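Side-chain contact in xylose isomerase-like TIM barrel domain-containing protein (Thermus thermophilus, PDB 3AYV), which is of uncertain function but binds zinc in a TIM barrel like that of AP endonucleases and may take part in protection against oxidative stress: residues 53-58 / 185-190. Sequence-based numbering, arbitrary orientation.
With ZN (zinc ion), chain E; ZN (zinc ion), chain F.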
loop_
_atom_site.group_PDB
_atom_site.type_symbol
_atom_site.label_atom_id
_atom_site.label_comp_id
_atom_site.label_asym_id
_atom_site.label_seq_id
_atom_site.Cartn_x
_atom_site.Cartn_y
_atom_site.Cartn_z
ATOM N N SER A 53 8.669 -3.515 -4.435
ATOM C CA SER A 53 8.291 -2.683 -3.305
ATOM C C SER A 53 7.744 -3.649 -2.255
ATOM O O SER A 53 7.585 -4.837 -2.526
ATOM C CB SER A 53 7.257 -1.625 -3.712
ATOM O OG SER A 53 6.179 -2.171 -4.466
ATOM N N VAL A 54 7.493 -3.163 -1.040
ATOM C CA VAL A 54 6.936 -4.060 -0.020
ATOM C C VAL A 54 5.708 -3.430 0.614
ATOM O O VAL A 54 5.562 -2.208 0.627
ATOM C CB VAL A 54 7.926 -4.424 1.128
ATOM C CG1 VAL A 54 9.216 -5.061 0.591
ATOM C CG2 VAL A 54 8.232 -3.194 1.967
ATOM N N HIS A 55 4.825 -4.288 1.125
ATOM C CA HIS A 55 3.759 -3.831 2.035
ATOM C C HIS A 55 4.180 -4.221 3.437
ATOM O O HIS A 55 4.399 -5.400 3.730
ATOM C CB HIS A 55 2.427 -4.498 1.678
ATOM C CG HIS A 55 1.246 -3.790 2.259
ATOM N ND1 HIS A 55 1.114 -3.541 3.614
ATOM C CD2 HIS A 55 0.162 -3.239 1.667
ATOM C CE1 HIS A 55 -0.010 -2.873 3.825
ATOM N NE2 HIS A 55 -0.611 -2.691 2.662
ATOM N N LEU A 56 4.357 -3.220 4.305
ATOM C CA LEU A 56 4.759 -3.441 5.675
ATOM C C LEU A 56 3.623 -4.110 6.445
ATOM O O LEU A 56 2.492 -4.106 5.980
ATOM C CB LEU A 56 5.178 -2.122 6.332
ATOM C CG LEU A 56 6.396 -1.459 5.681
ATOM C CD1 LEU A 56 6.606 -0.084 6.236
ATOM C CD2 LEU A 56 7.670 -2.322 5.945
ATOM N N PRO A 57 3.943 -4.773 7.561
ATOM C CA PRO A 57 2.869 -5.389 8.371
ATOM C C PRO A 57 1.802 -4.358 8.744
ATOM O O PRO A 57 2.123 -3.149 8.862
ATOM C CB PRO A 57 3.622 -5.853 9.627
ATOM C CG PRO A 57 5.046 -6.159 9.079
ATOM C CD PRO A 57 5.281 -5.023 8.142
ATOM N N PHE A 58 0.555 -4.815 8.930
ATOM C CA PHE A 58 -0.514 -3.903 9.321
ATOM C C PHE A 58 -1.599 -4.531 10.205
ATOM O O PHE A 58 -2.297 -3.797 10.907
ATOM C CB PHE A 58 -1.196 -3.294 8.091
ATOM C CG PHE A 58 -1.942 -4.298 7.261
ATOM C CD1 PHE A 58 -3.318 -4.514 7.464
ATOM C CD2 PHE A 58 -1.277 -5.037 6.279
ATOM C CE1 PHE A 58 -4.004 -5.448 6.709
ATOM C CE2 PHE A 58 -1.960 -5.990 5.501
ATOM C CZ PHE A 58 -3.322 -6.194 5.716
ATOM N N HIS A 185 1.625 6.319 -5.947
ATOM C CA HIS A 185 1.588 4.860 -5.904
ATOM C C HIS A 185 0.115 4.534 -5.847
ATOM O O HIS A 185 -0.636 5.150 -5.075
ATOM C CB HIS A 185 2.263 4.384 -4.617
ATOM C CG HIS A 185 2.917 3.047 -4.706
ATOM N ND1 HIS A 185 2.419 1.933 -4.064
ATOM C CD2 HIS A 185 4.060 2.652 -5.310
ATOM C CE1 HIS A 185 3.230 0.909 -4.264
ATOM N NE2 HIS A 185 4.226 1.319 -5.036
ATOM N N LEU A 186 -0.329 3.607 -6.689
ATOM C CA LEU A 186 -1.746 3.256 -6.696
ATOM C C LEU A 186 -1.939 1.789 -6.446
ATOM O O LEU A 186 -1.224 0.951 -7.013
ATOM C CB LEU A 186 -2.443 3.686 -7.997
ATOM C CG LEU A 186 -2.672 5.200 -7.972
ATOM C CD1 LEU A 186 -1.573 5.901 -8.753
ATOM C CD2 LEU A 186 -4.086 5.610 -8.429
ATOM N N HIS A 187 -2.876 1.490 -5.549
ATOM C CA HIS A 187 -3.298 0.120 -5.302
ATOM C C HIS A 187 -4.573 -0.104 -6.084
ATOM O O HIS A 187 -5.586 0.553 -5.836
ATOM C CB HIS A 187 -3.515 -0.104 -3.807
ATOM C CG HIS A 187 -2.263 -0.453 -3.069
ATOM N ND1 HIS A 187 -2.265 -0.818 -1.742
ATOM C CD2 HIS A 187 -0.972 -0.528 -3.475
ATOM C CE1 HIS A 187 -1.026 -1.060 -1.346
ATOM N NE2 HIS A 187 -0.223 -0.905 -2.383
ATOM N N LEU A 188 -4.507 -1.016 -7.049
ATOM C CA LEU A 188 -5.594 -1.200 -8.012
ATOM C C LEU A 188 -6.308 -2.521 -7.861
ATOM O O LEU A 188 -5.671 -3.564 -7.743
ATOM C CB LEU A 188 -5.057 -1.113 -9.433
ATOM C CG LEU A 188 -4.391 0.219 -9.828
ATOM C CD1 LEU A 188 -3.929 0.035 -11.280
ATOM C CD2 LEU A 188 -5.382 1.350 -9.732
ATOM N N ASN A 189 -7.630 -2.444 -7.854
ATOM C CA ASN A 189 -8.507 -3.609 -7.937
ATOM C C ASN A 189 -9.924 -3.086 -8.083
ATOM O O ASN A 189 -10.095 -1.871 -8.210
ATOM C CB ASN A 189 -8.329 -4.552 -6.725
ATOM C CG ASN A 189 -8.575 -3.868 -5.387
ATOM O OD1 ASN A 189 -9.451 -3.007 -5.263
ATOM N ND2 ASN A 189 -7.791 -4.250 -4.374
ATOM N N ASP A 190 -10.923 -3.979 -8.087
ATOM C CA ASP A 190 -12.305 -3.542 -8.095
ATOM C C ASP A 190 -13.118 -4.214 -6.980
ATOM O O ASP A 190 -12.691 -5.202 -6.379
ATOM C CB ASP A 190 -12.957 -3.749 -9.475
ATOM C CG ASP A 190 -13.892 -2.608 -9.855
ATOM O OD1 ASP A 190 -14.335 -1.853 -8.960
ATOM O OD2 ASP A 190 -14.257 -2.494 -11.052
HETATM ZN ZN ZN E . -2.702 -1.911 2.132
HETATM ZN ZN ZN F . -4.428 -1.350 -0.795
HETATM O O HOH W 1 -2.985 -3.054 0.390
HETATM O O HOH W 2 -4.123 -3.819 2.755
HETATM O O HOH W 3 -5.625 -3.401 -0.328
#
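At the zinc centre in the mouth of the barrel the rings of His55 and His187 meet. His55 binds the chain E zinc through NE2 at 2.3 Å, and His187 binds the chain F zinc through ND1 at 2.4 Å. Water 1 bridges the two metals, 2.1 Å from the chain E zinc and 2.5 Å from the chain F zinc. Glu136 gives one carboxylate oxygen to each metal, His96 completes the protein ligands of the first zinc, and Asp162 and Glu223 join those of the second. Between the rings themselves there is just a loose touch, His55 CD2 lying 3.9 Å from His187 CE1, near the plane of the His187 ring and at its edge. Strands 52-55 and 185-188 are the third and seventh of the eight parallel strands of this TIM barrel, so they meet across its interior, their backbones never pairing. A chi1 of -162° turns the ring of His55 away from its backbone N and beside the carbonyl carbon, which brings NE2 to the chain E zinc. Its ND1 donates to Leu56 O at 2.8 Å, the oxygen within a degree of the ring plane, and this bond fixes the ring's rotation. Deeper in the barrel, Ser53 OG lies near the edge of the His185 ring, close to its plane. Ser53 OG is hydrogen-bonded to Glu27 OE2, and His187 NE2 to OE1 of the same carboxylate, so Glu27 ties the two strands together.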